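Myo-inositol-1-phosphate synthase-related protein (Thermotoga maritima MSB8, PDB 3CIN) binds nicotinamide-adenine-dinucleotide on a Rossmann-type domain, belongs with the myo-inositol-1-phosphate synthases by name and family, and assembles as a tetramer. Local coordinates at residues Y23-F28 against V140-T145; F191-V194 against F198-N201; G221-T226 against S329-G334. All blocks are in the same frame, centred on the assembly; numbering follows the deposited sequence.

From the N terminus, strand 14-19 leads into helix 23-36, and contact 1 closes a loop of more than a hundred residues by bringing the start of that helix to the end of strand 138-141. Contact 2 is a tight local closure in which the chain leaving strand 189-193 folds back after three residues. Contact 3 joins residues 221-226 to helix 328-348, across the mixed sheet. The loops run in series; none nests or crosses. Strands 138-141 and 189-193 are neighbours, so contacts 1 and 2 touch; contacts 2 and 3 meet through a probable Val-194 O to Gly-221 N hydrogen bond and Val-194 packing on Leu-332. Contacts 1 and 3 both hold nicotinamide-adenine-dinucleotide.

Contact 1 of 3, residues Y23-F28 against V140-T145; sequences YVASTF and VNTCTT. With NAD (nicotinamide-adenine-dinucleotide), chain F.
Val-24, on the first turn of helix 23-36, packs against Thr-142 just beyond the end of strand 138-141. Its CB is 3.5 Å from O2N, an oxygen of the nicotinamide-side phosphate. From there the side chain forks: CG1, anti to the backbone N (chi1 172°), reaches CG2 of Thr-142 at 3.7 Å, whereas CG2 turns to nicotinamide-adenine-dinucleotide and comes 3.1 Å from the carboxamide oxygen O7N. A branched valine can thus meet protein with one methyl and ligand with the other. One residue on, the CB of Ala-25 rests 3.5 Å from OG1 of Thr-142; a small methyl suits so close an approach. That hydroxyl is buried, with the backbone oxygens of Gly-20 and Leu-19 as its hydrogen-bond partners.

Strand 14-19, the glycine turn and helix 23-36 are consistent with the strand-turn-helix of a Rossmann-type fold, with Gly-20, Gly-22 and Ala-25 matching GxGxxA. The helix start meets the pyrophosphate with backbone amides. Val-24 N donates to O2N at 2.8 Å, nearly straight at 171°. Tyr-23 N donates to O1A at 3.0 Å, just as straight. The helix dipole probably adds to the attraction for the negative phosphates.

On the other segment, Cys-143 O accepts from the nicotinamide ribose hydroxyl O3D at 2.8 Å, and SG of Cys-143 sits over the face of the adenine six-membered ring. Asn-141 OD1 takes the amide of Cys-143 in an Asx turn that shapes the chain leaving the strand. Farther along, OG1 of Thr-145 accepts from nicotinamide ribose O2D at 2.7 Å and also bonds to Asp-256.

Contact 2 of 3, residues F191-V194 against F198-N201; sequences FVNV and FIAN. With MG (magnesium ion), chain E.
Ile-199 lays CG1 over the face of the Asn-193 amide, 3.7 Å from ND2, and the two side chains cross at about a right angle. Its other branch, CG2, stands anti to the backbone N and meets the Phe-191 ring obliquely, 4.3 Å from CE2. A beta-branched isoleucine suits the place, since its two branches meet two neighbours: an amide with one arm and an aromatic ring with the other. Phe-191 and Asn-193, two apart on strand 189-193, point to the same side of the sheet and so share this partner, which also packs on Thr-172 and Ala-176 of helix 171-186.

Strand 189-193 belongs to the parallel sheet of the Rossmann-type domain, between strands 138-141 and 214-217, and the contact forms where the chain leaves its C-terminal end and doubles back toward helix 203-211. Asn-193 is buried, yet both ends of its amide are used. OD1 accepts from Asn-141 ND2 on the adjoining strand, and ND2 donates to Asp-219 OD1. Together these bonds fix which way the amide is flipped; with CG of Asn-193 anti to the backbone N (chi1 -178°), the amide extends toward the returning loop.

Asp-219 also receives the backbone N of Ala-200 and the ND2 of Asn-201, and thereby helps to position Asn-201, whose OD1 binds the magnesium ion at 2.5 Å, a rather long bond for this metal. Two waters and the backbone oxygens of Pro-366, Pro-368 and Glu-371 complete the six ligands. Asn-201 CB lies over one face of the Phe-198 ring, 3.9 Å above its plane and offset toward the rim.

Contact 3 of 3, residues G221-T226 against S329-G334; sequences GATGAT and SPALGG. With NAD (nicotinamide-adenine-dinucleotide), chain F.
A small, buried apolar contact joins the loop leading into helix 225-238 to the first turns of helix 328-348, beside the nicotinamide end of the bound dinucleotide. Thr-223 sits at its centre. Its methyl CG2 reaches 3.7 Å from the CB of Ala-331 and also approaches CB of Leu-332; alanine, with only a methyl, lets the loop come close to the helix. The hydroxyl goes the other way: with chi1 at 74°, it lies between the backbone N and the carbonyl carbon. There Thr-223 OG1 accepts from NAD N7N, the carboxamide nitrogen, at 3.0 Å, along a nearly straight N-H (166°). Threonine therefore serves both roles, apolar toward protein and polar toward ligand.

Leu-332 divides its branches similarly. CD1 lies 4.0 Å from CA of Gly-221, the bare glycine leaving room for the methyl, and CD2 of Leu-332 sits over the face of the nicotinamide ring, 3.6 Å from C3N. Gly-224, with positive phi, lets the loop turn into its helix.

Pro-330 and Ala-331 pack against Ala-316 and Arg-241 of the second subunit. Within the chain, the carbonyl oxygen of Gly-221 is hydrogen-bonded to Lys-364. Helix 328-348 leans on helix 23-36 through Leu-332 on Val-24, and the backbone of Gly-221 is hydrogen-bonded to Val-194, just beyond strand 189-193.

Contact 1 of 3, residues Y23-F28 against V140-T145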
loop_
_atom_site.group_PDB
_atom_site.type_symbol
_atom_site.label_atom_id
_atom_site.label_comp_id
_atom_site.label_asym_id
_atom_site.label_seq_id
_atom_site.Cartn_x
_atom_site.Cartn_y
_atom_site.Cartn_z
ATOM N N TYR A 23 16.668 -1.008 24.019
ATOM C CA TYR A 23 16.727 -0.287 22.755
ATOM C C TYR A 23 16.280 1.148 22.880
ATOM O O TYR A 23 17.013 2.046 22.440
ATOM C CB TYR A 23 15.877 -0.984 21.698
ATOM C CG TYR A 23 16.592 -1.162 20.397
ATOM C CD1 TYR A 23 17.191 -0.085 19.756
ATOM C CD2 TYR A 23 16.639 -2.408 19.775
ATOM C CE1 TYR A 23 17.844 -0.251 18.513
ATOM C CE2 TYR A 23 17.293 -2.585 18.590
ATOM C CZ TYR A 23 17.875 -1.509 17.939
ATOM O OH TYR A 23 18.525 -1.695 16.720
ATOM N N VAL A 24 15.110 1.378 23.457
ATOM C CA VAL A 24 14.630 2.787 23.622
ATOM C C VAL A 24 15.591 3.612 24.426
ATOM O O VAL A 24 16.029 4.716 24.016
ATOM C CB VAL A 24 13.218 2.864 24.220
ATOM C CG1 VAL A 24 12.816 4.272 24.555
ATOM C CG2 VAL A 24 12.190 2.257 23.209
ATOM N N ALA A 25 15.943 3.087 25.588
ATOM C CA ALA A 25 16.853 3.777 26.457
ATOM C C ALA A 25 18.194 4.092 25.820
ATOM O O ALA A 25 18.789 5.177 26.038
ATOM C CB ALA A 25 17.053 2.978 27.754
ATOM N N SER A 26 18.747 3.116 25.103
ATOM C CA SER A 26 20.023 3.267 24.518
ATOM C C SER A 26 19.974 4.238 23.315
ATOM O O SER A 26 20.917 4.944 23.064
ATOM C CB SER A 26 20.568 1.905 24.129
ATOM O OG SER A 26 20.784 1.101 25.272
ATOM N N THR A 27 18.857 4.287 22.602
ATOM C CA THR A 27 18.716 5.235 21.500
ATOM C C THR A 27 18.591 6.659 22.070
ATOM O O THR A 27 19.186 7.591 21.515
ATOM C CB THR A 27 17.510 4.896 20.686
ATOM O OG1 THR A 27 17.692 3.575 20.170
ATOM C CG2 THR A 27 17.341 5.872 19.520
ATOM N N PHE A 28 17.846 6.812 23.154
ATOM C CA PHE A 28 17.747 8.098 23.901
ATOM C C PHE A 28 19.114 8.578 24.276
ATOM O O PHE A 28 19.476 9.728 24.027
ATOM C CB PHE A 28 16.883 7.880 25.151
ATOM C CG PHE A 28 16.835 9.034 26.096
ATOM C CD1 PHE A 28 16.308 10.270 25.724
ATOM C CD2 PHE A 28 17.269 8.869 27.404
ATOM C CE1 PHE A 28 16.198 11.307 26.634
ATOM C CE2 PHE A 28 17.192 9.916 28.328
ATOM C CZ PHE A 28 16.718 11.163 27.939
ATOM N N VAL A 140 12.877 7.795 34.227
ATOM C CA VAL A 140 12.260 7.334 32.975
ATOM C C VAL A 140 12.119 5.823 32.969
ATOM O O VAL A 140 13.115 5.117 33.160
ATOM C CB VAL A 140 13.086 7.806 31.741
ATOM C CG1 VAL A 140 12.569 7.196 30.434
ATOM C CG2 VAL A 140 13.039 9.368 31.610
ATOM N N ASN A 141 10.910 5.326 32.694
ATOM C CA ASN A 141 10.630 3.934 32.722
ATOM C C ASN A 141 10.565 3.426 31.286
ATOM O O ASN A 141 9.600 3.722 30.547
ATOM C CB ASN A 141 9.324 3.620 33.444
ATOM C CG ASN A 141 8.990 2.182 33.360
ATOM O OD1 ASN A 141 9.917 1.357 33.253
ATOM N ND2 ASN A 141 7.689 1.840 33.373
ATOM N N THR A 142 11.609 2.686 30.884
ATOM C CA THR A 142 11.673 1.996 29.585
ATOM C C THR A 142 11.857 0.441 29.727
ATOM O O THR A 142 12.578 -0.207 28.899
ATOM C CB THR A 142 12.753 2.634 28.660
ATOM O OG1 THR A 142 13.978 2.764 29.383
ATOM C CG2 THR A 142 12.342 4.071 28.201
ATOM N N CYS A 143 11.262 -0.132 30.789
ATOM C CA CYS A 143 11.324 -1.561 31.075
ATOM C C CYS A 143 10.444 -2.385 30.120
ATOM O O CYS A 143 9.538 -1.855 29.512
ATOM C CB CYS A 143 10.899 -1.880 32.519
ATOM S SG CYS A 143 12.060 -1.247 33.722
ATOM N N THR A 144 10.744 -3.685 30.019
ATOM C CA THR A 144 10.004 -4.684 29.265
ATOM C C THR A 144 8.506 -4.588 29.560
ATOM O O THR A 144 8.087 -4.385 30.681
ATOM C CB THR A 144 10.517 -6.095 29.644
ATOM O OG1 THR A 144 11.904 -6.225 29.267
ATOM C CG2 THR A 144 9.711 -7.237 29.020
ATOM N N THR A 145 7.694 -4.691 28.511
ATOM C CA THR A 145 6.233 -4.744 28.671
ATOM C C THR A 145 5.778 -5.833 29.645
ATOM O O THR A 145 6.319 -6.930 29.655
ATOM C CB THR A 145 5.581 -5.011 27.271
ATOM O OG1 THR A 145 6.103 -4.107 26.289
ATOM C CG2 THR A 145 4.109 -4.861 27.297
HETATM P PA NAD F . 13.921 -3.701 25.200
HETATM O O1A NAD F . 14.967 -3.484 24.139
HETATM O O2A NAD F . 13.688 -5.157 25.464
HETATM O O5B NAD F . 14.513 -3.072 26.509
HETATM C C5B NAD F . 13.909 -3.324 27.776
HETATM C C4B NAD F . 15.015 -3.286 28.816
HETATM O O4B NAD F . 14.429 -3.300 30.108
HETATM C C3B NAD F . 15.991 -4.455 28.760
HETATM O O3B NAD F . 17.331 -4.013 28.900
HETATM C C2B NAD F . 15.589 -5.313 29.953
HETATM O O2B NAD F . 16.616 -6.172 30.367
HETATM C C1B NAD F . 15.169 -4.238 30.930
HETATM N N9A NAD F . 14.283 -4.679 32.010
HETATM C C8A NAD F . 13.240 -5.587 31.857
HETATM N N7A NAD F . 12.572 -5.621 33.060
HETATM C C5A NAD F . 13.211 -4.767 33.925
HETATM C C6A NAD F . 13.025 -4.485 35.281
HETATM N N6A NAD F . 11.996 -5.016 36.014
HETATM N N1A NAD F . 13.843 -3.525 35.842
HETATM C C2A NAD F . 14.851 -2.938 35.099
HETATM N N3A NAD F . 15.100 -3.265 33.783
HETATM C C4A NAD F . 14.273 -4.179 33.233
HETATM O O3 NAD F . 12.584 -2.953 24.836
HETATM P PN NAD F . 12.472 -1.536 24.151
HETATM O O1N NAD F . 12.172 -1.750 22.705
HETATM O O2N NAD F . 13.559 -0.631 24.626
HETATM O O5D NAD F . 11.094 -1.022 24.761
HETATM C C5D NAD F . 11.031 -0.582 26.098
HETATM C C4D NAD F . 9.588 -0.380 26.548
HETATM O O4D NAD F . 9.053 0.706 25.842
HETATM C C3D NAD F . 8.654 -1.563 26.347
HETATM O O3D NAD F . 7.722 -1.647 27.456
HETATM C C2D NAD F . 7.878 -1.132 25.113
HETATM O O2D NAD F . 6.569 -1.708 25.074
HETATM C C1D NAD F . 7.780 0.355 25.367
HETATM N N1N NAD F . 7.482 1.121 24.158
HETATM C C2N NAD F . 8.321 1.079 23.120
HETATM C C3N NAD F . 7.954 1.886 22.010
HETATM C C7N NAD F . 8.958 2.071 20.966
HETATM O O7N NAD F . 10.113 1.353 21.109
HETATM N N7N NAD F . 8.722 2.914 19.949
HETATM C C4N NAD F . 6.802 2.646 21.988
HETATM C C5N NAD F . 5.959 2.653 23.061
HETATM C C6N NAD F . 6.340 1.879 24.167
#

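Contact 2 of 3, residues F191-V194 against F198-N201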
loop_
_atom_site.group_PDB
_atom_site.type_symbol
_atom_site.label_atom_id
_atom_site.label_comp_id
_atom_site.label_asym_id
_atom_site.label_seq_id
_atom_site.Cartn_x
_atom_site.Cartn_y
_atom_site.Cartn_z
ATOM N N PHE A 191 8.264 11.183 37.240
ATOM C CA PHE A 191 8.335 9.811 36.766
ATOM C C PHE A 191 7.657 9.793 35.389
ATOM O O PHE A 191 6.492 10.187 35.270
ATOM C CB PHE A 191 7.597 8.899 37.722
ATOM C CG PHE A 191 7.693 7.423 37.398
ATOM C CD1 PHE A 191 8.801 6.678 37.812
ATOM C CD2 PHE A 191 6.697 6.774 36.690
ATOM C CE1 PHE A 191 8.921 5.320 37.491
ATOM C CE2 PHE A 191 6.771 5.381 36.411
ATOM C CZ PHE A 191 7.893 4.653 36.826
ATOM N N VAL A 192 8.402 9.362 34.375
ATOM C CA VAL A 192 7.893 9.295 32.974
ATOM C C VAL A 192 7.690 7.860 32.568
ATOM O O VAL A 192 8.609 7.113 32.419
ATOM C CB VAL A 192 8.884 10.022 32.010
ATOM C CG1 VAL A 192 8.420 9.946 30.570
ATOM C CG2 VAL A 192 9.067 11.467 32.428
ATOM N N ASN A 193 6.440 7.466 32.357
ATOM C CA ASN A 193 6.121 6.102 32.039
ATOM C C ASN A 193 5.728 5.964 30.601
ATOM O O ASN A 193 4.631 6.312 30.237
ATOM C CB ASN A 193 4.931 5.621 32.887
ATOM C CG ASN A 193 4.606 4.178 32.623
ATOM O OD1 ASN A 193 5.505 3.416 32.354
ATOM N ND2 ASN A 193 3.338 3.833 32.590
ATOM N N VAL A 194 6.647 5.467 29.809
ATOM C CA VAL A 194 6.367 5.317 28.386
ATOM C C VAL A 194 5.978 3.914 27.987
ATOM O O VAL A 194 5.882 3.664 26.804
ATOM C CB VAL A 194 7.484 5.906 27.488
ATOM C CG1 VAL A 194 7.448 7.451 27.604
ATOM C CG2 VAL A 194 8.828 5.331 27.818
ATOM N N PHE A 198 -0.538 0.829 33.489
ATOM C CA PHE A 198 -1.197 2.008 34.033
ATOM C C PHE A 198 -0.449 2.565 35.269
ATOM O O PHE A 198 -0.259 1.875 36.280
ATOM C CB PHE A 198 -2.611 1.702 34.503
ATOM C CG PHE A 198 -3.635 1.498 33.410
ATOM C CD1 PHE A 198 -3.331 1.347 32.074
ATOM C CD2 PHE A 198 -4.975 1.432 33.776
ATOM C CE1 PHE A 198 -4.346 1.157 31.158
ATOM C CE2 PHE A 198 -5.942 1.228 32.865
ATOM C CZ PHE A 198 -5.641 1.088 31.581
ATOM N N ILE A 199 0.020 3.804 35.145
ATOM C CA ILE A 199 0.544 4.562 36.268
ATOM C C ILE A 199 -0.208 5.920 36.304
ATOM O O ILE A 199 -1.020 6.231 37.222
ATOM C CB ILE A 199 2.061 4.699 36.197
ATOM C CG1 ILE A 199 2.741 3.324 36.254
ATOM C CG2 ILE A 199 2.537 5.616 37.353
ATOM C CD1 ILE A 199 2.540 2.545 37.565
ATOM N N ALA A 200 -0.048 6.715 35.234
ATOM C CA ALA A 200 -0.873 7.922 35.067
ATOM C C ALA A 200 -2.385 7.649 35.048
ATOM O O ALA A 200 -3.185 8.434 35.525
ATOM C CB ALA A 200 -0.433 8.750 33.854
ATOM N N ASN A 201 -2.762 6.467 34.534
ATOM C CA ASN A 201 -4.159 6.039 34.438
ATOM C C ASN A 201 -4.655 5.151 35.573
ATOM O O ASN A 201 -5.756 4.620 35.537
ATOM C CB ASN A 201 -4.369 5.331 33.083
ATOM C CG ASN A 201 -4.349 6.289 31.969
ATOM O OD1 ASN A 201 -5.347 6.989 31.711
ATOM N ND2 ASN A 201 -3.218 6.362 31.281
HETATM MG MG MG E . -6.802 8.490 30.329
HETATM O O HOH W 1 -6.468 7.463 28.201
HETATM O O HOH W 2 -8.497 6.896 30.376
#

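Contact 3 of 3, residues G221-T226 against S329-G334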
loop_
_atom_site.group_PDB
_atom_site.type_symbol
_atom_site.label_atom_id
_atom_site.label_comp_id
_atom_site.label_asym_id
_atom_site.label_seq_id
_atom_site.Cartn_x
_atom_site.Cartn_y
_atom_site.Cartn_z
ATOM N N GLY A 221 4.155 5.442 25.331
ATOM C CA GLY A 221 4.604 6.452 24.363
ATOM C C GLY A 221 3.830 6.450 23.033
ATOM O O GLY A 221 3.484 5.387 22.522
ATOM N N ALA A 222 3.549 7.649 22.506
ATOM C CA ALA A 222 2.714 7.813 21.291
ATOM C C ALA A 222 3.541 7.662 20.046
ATOM O O ALA A 222 3.854 8.662 19.361
ATOM C CB ALA A 222 2.003 9.195 21.275
ATOM N N THR A 223 3.868 6.423 19.711
ATOM C CA THR A 223 4.618 6.145 18.512
ATOM C C THR A 223 3.962 4.979 17.811
ATOM O O THR A 223 3.044 4.349 18.342
ATOM C CB THR A 223 6.126 5.815 18.776
ATOM O OG1 THR A 223 6.242 4.512 19.334
ATOM C CG2 THR A 223 6.824 6.825 19.720
ATOM N N GLY A 224 4.436 4.707 16.606
ATOM C CA GLY A 224 3.995 3.536 15.869
ATOM C C GLY A 224 2.747 3.754 15.026
ATOM O O GLY A 224 2.422 4.839 14.644
ATOM N N ALA A 225 2.005 2.687 14.795
ATOM C CA ALA A 225 0.845 2.762 13.916
ATOM C C ALA A 225 -0.338 3.488 14.512
ATOM O O ALA A 225 -1.086 4.122 13.774
ATOM C CB ALA A 225 0.405 1.348 13.528
ATOM N N THR A 226 -0.544 3.382 15.816
ATOM C CA THR A 226 -1.813 3.856 16.407
ATOM C C THR A 226 -1.990 5.338 16.243
ATOM O O THR A 226 -3.085 5.793 15.938
ATOM C CB THR A 226 -1.944 3.417 17.867
ATOM O OG1 THR A 226 -1.958 1.981 17.899
ATOM C CG2 THR A 226 -3.216 3.916 18.458
ATOM N N SER A 329 12.543 2.616 18.131
ATOM C CA SER A 329 13.227 3.151 19.291
ATOM C C SER A 329 13.598 4.600 19.067
ATOM O O SER A 329 13.493 5.411 19.977
ATOM C CB SER A 329 14.440 2.283 19.589
ATOM O OG SER A 329 13.953 0.987 19.919
ATOM N N PRO A 330 14.008 4.959 17.834
ATOM C CA PRO A 330 14.258 6.411 17.617
ATOM C C PRO A 330 13.042 7.286 17.829
ATOM O O PRO A 330 13.164 8.374 18.384
ATOM C CB PRO A 330 14.794 6.444 16.194
ATOM C CG PRO A 330 15.431 5.065 16.033
ATOM C CD PRO A 330 14.442 4.176 16.679
ATOM N N ALA A 331 11.866 6.827 17.418
ATOM C CA ALA A 331 10.674 7.653 17.594
ATOM C C ALA A 331 10.479 8.001 19.082
ATOM O O ALA A 331 10.268 9.172 19.475
ATOM C CB ALA A 331 9.434 6.960 17.044
ATOM N N LEU A 332 10.566 6.987 19.921
ATOM C CA LEU A 332 10.303 7.202 21.329
ATOM C C LEU A 332 11.468 7.923 22.007
ATOM O O LEU A 332 11.273 8.775 22.900
ATOM C CB LEU A 332 9.975 5.887 22.043
ATOM C CG LEU A 332 9.610 6.017 23.522
ATOM C CD1 LEU A 332 8.479 7.035 23.746
ATOM C CD2 LEU A 332 9.118 4.661 24.066
ATOM N N GLY A 333 12.674 7.572 21.612
ATOM C CA GLY A 333 13.874 8.285 22.064
ATOM C C GLY A 333 13.772 9.792 21.887
ATOM O O GLY A 333 14.080 10.566 22.787
ATOM N N GLY A 334 13.266 10.236 20.739
ATOM C CA GLY A 334 13.100 11.636 20.500
ATOM C C GLY A 334 12.063 12.280 21.376
ATOM O O GLY A 334 12.257 13.395 21.871
HETATM P PA NAD F . 13.921 -3.701 25.200
HETATM O O1A NAD F . 14.967 -3.484 24.139
HETATM O O2A NAD F . 13.688 -5.157 25.464
HETATM O O5B NAD F . 14.513 -3.072 26.509
HETATM C C5B NAD F . 13.909 -3.324 27.776
HETATM C C4B NAD F . 15.015 -3.286 28.816
HETATM O O4B NAD F . 14.429 -3.300 30.108
HETATM C C3B NAD F . 15.991 -4.455 28.760
HETATM O O3B NAD F . 17.331 -4.013 28.900
HETATM C C2B NAD F . 15.589 -5.313 29.953
HETATM O O2B NAD F . 16.616 -6.172 30.367
HETATM C C1B NAD F . 15.169 -4.238 30.930
HETATM N N9A NAD F . 14.283 -4.679 32.010
HETATM C C8A NAD F . 13.240 -5.587 31.857
HETATM N N7A NAD F . 12.572 -5.621 33.060
HETATM C C5A NAD F . 13.211 -4.767 33.925
HETATM C C6A NAD F . 13.025 -4.485 35.281
HETATM N N6A NAD F . 11.996 -5.016 36.014
HETATM N N1A NAD F . 13.843 -3.525 35.842
HETATM C C2A NAD F . 14.851 -2.938 35.099
HETATM N N3A NAD F . 15.100 -3.265 33.783
HETATM C C4A NAD F . 14.273 -4.179 33.233
HETATM O O3 NAD F . 12.584 -2.953 24.836
HETATM P PN NAD F . 12.472 -1.536 24.151
HETATM O O1N NAD F . 12.172 -1.750 22.705
HETATM O O2N NAD F . 13.559 -0.631 24.626
HETATM O O5D NAD F . 11.094 -1.022 24.761
HETATM C C5D NAD F . 11.031 -0.582 26.098
HETATM C C4D NAD F . 9.588 -0.380 26.548
HETATM O O4D NAD F . 9.053 0.706 25.842
HETATM C C3D NAD F . 8.654 -1.563 26.347
HETATM O O3D NAD F . 7.722 -1.647 27.456
HETATM C C2D NAD F . 7.878 -1.132 25.113
HETATM O O2D NAD F . 6.569 -1.708 25.074
HETATM C C1D NAD F . 7.780 0.355 25.367
HETATM N N1N NAD F . 7.482 1.121 24.158
HETATM C C2N NAD F . 8.321 1.079 23.120
HETATM C C3N NAD F . 7.954 1.886 22.010
HETATM C C7N NAD F . 8.958 2.071 20.966
HETATM O O7N NAD F . 10.113 1.353 21.109
HETATM N N7N NAD F . 8.722 2.914 19.949
HETATM C C4N NAD F . 6.802 2.646 21.988
HETATM C C5N NAD F . 5.959 2.653 23.061
HETATM C C6N NAD F . 6.340 1.879 24.167
#